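Local coordinates for protein phycocyanobilin lyase subunit alpha (Nostoc sp. PCC 7120, PDB 5N3U) that associates with CpcF to form a lyase that is probably required for chromophore attachment to the phycocyanin alpha subunit, the CpcA product, at residues A[109-113]-A[150-154]. Sequence-based numbering, arbitrary orientation.
Sequences AQSLE and AVLEA
E113 and A154 meet almost backbone to backbone, their CA atoms 3.9 Å apart, where helix 102-115 runs beside helix 148-157. The two segments point nearly the same way, at 17°, and their axes approach to 8.2 Å, a spacing consistent with the small alanine side chains at the seam. On the buried side the methyl groups do the work: CB of A109 touches CB of A150 at 3.8 Å, and V151 adds its CG2 branch at the margin of this pair. One turn further on, the methyl of A154 rests 3.7 Å from the carbonyl oxygen O of A109, an atom that already accepts the helical hydrogen bond from N of E113. The aliphatic part of E113 closes this end. With CG anti to the backbone N (chi1 -176°), the chain lies across the neighbouring helix, CB 3.7 Å from CA of A154 and CG next to O of E153; the bend at chi2 then turns the carboxylate off this surface. Packing is looser where the polar side chains leave the seam. Exposed Q110 lends only its CG to the methyl of A150, while its extended chain carries the amide onward, away from the alanines. Beyond the packed CB and CG of E113, its carboxylate stays apart from that of E153, OE2 of E113 lying 5.4 Å from OE1 of E153, and R184 of helix 176-190 forms a salt bridge with E113 and also touches E153, probably easing their repulsion. No hydrogen bond joins the segments, so this junction between two HEAT-repeat regions of the solenoid depends on close apolar packing, with the E113 carboxylate held by R184.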
# COMPACT_ATOMS: atom_id res chain seq x y z
N ALA A 109 -5.98 7.93 25.79
CA ALA A 109 -6.58 9.22 25.48
C ALA A 109 -7.04 9.29 24.04
O ALA A 109 -8.12 9.84 23.80
CB ALA A 109 -5.59 10.33 25.77
N GLN A 110 -6.27 8.75 23.10
CA GLN A 110 -6.73 8.74 21.70
C GLN A 110 -8.00 7.90 21.54
O GLN A 110 -8.99 8.32 20.88
CB GLN A 110 -5.65 8.18 20.78
CG GLN A 110 -4.47 9.09 20.62
CD GLN A 110 -3.23 8.36 20.01
OE1 GLN A 110 -3.12 7.12 19.98
NE2 GLN A 110 -2.25 9.17 19.60
N SER A 111 -8.03 6.75 22.21
CA SER A 111 -9.24 5.92 22.11
C SER A 111 -10.45 6.54 22.81
O SER A 111 -11.52 6.47 22.30
CB SER A 111 -8.90 4.54 22.68
OG SER A 111 -8.01 3.94 21.76
N LEU A 112 -10.25 7.21 23.93
CA LEU A 112 -11.33 7.93 24.59
C LEU A 112 -11.82 9.07 23.74
O LEU A 112 -13.02 9.34 23.72
CB LEU A 112 -10.89 8.40 25.95
CG LEU A 112 -10.73 7.26 26.93
CD1 LEU A 112 -9.96 7.65 28.15
CD2 LEU A 112 -12.09 6.71 27.40
N GLU A 113 -10.94 9.74 22.99
CA GLU A 113 -11.41 10.73 22.02
C GLU A 113 -12.34 10.07 20.92
O GLU A 113 -13.27 10.69 20.47
CB GLU A 113 -10.22 11.36 21.35
CG GLU A 113 -10.52 12.50 20.37
CD GLU A 113 -10.99 12.10 18.97
OE1 GLU A 113 -10.73 10.94 18.48
OE2 GLU A 113 -11.68 12.97 18.36
N ALA A 150 -3.52 14.49 22.52
CA ALA A 150 -4.66 13.57 22.62
C ALA A 150 -5.56 13.93 23.72
O ALA A 150 -6.77 13.83 23.58
CB ALA A 150 -4.10 12.17 22.85
N VAL A 151 -5.06 14.41 24.83
CA VAL A 151 -5.92 14.76 25.96
C VAL A 151 -6.83 15.96 25.62
O VAL A 151 -8.04 15.99 25.93
CB VAL A 151 -5.10 15.10 27.23
CG1 VAL A 151 -5.91 15.84 28.28
CG2 VAL A 151 -4.45 13.81 27.82
N LEU A 152 -6.23 16.95 25.01
CA LEU A 152 -7.01 18.15 24.63
C LEU A 152 -8.06 17.75 23.56
O LEU A 152 -9.19 18.14 23.65
CB LEU A 152 -6.07 19.18 24.02
CG LEU A 152 -5.16 19.87 25.08
CD1 LEU A 152 -3.99 20.53 24.42
CD2 LEU A 152 -5.93 20.75 26.06
N GLU A 153 -7.65 17.02 22.56
CA GLU A 153 -8.59 16.57 21.54
C GLU A 153 -9.70 15.80 22.22
O GLU A 153 -10.89 16.00 21.91
CB GLU A 153 -7.90 15.67 20.56
CG GLU A 153 -7.06 16.45 19.59
CD GLU A 153 -6.47 15.60 18.50
OE1 GLU A 153 -6.49 14.33 18.60
OE2 GLU A 153 -5.96 16.20 17.53
N ALA A 154 -9.33 14.88 23.13
CA ALA A 154 -10.39 14.10 23.80
C ALA A 154 -11.40 14.94 24.59
O ALA A 154 -12.62 14.71 24.56
CB ALA A 154 -9.75 13.07 24.70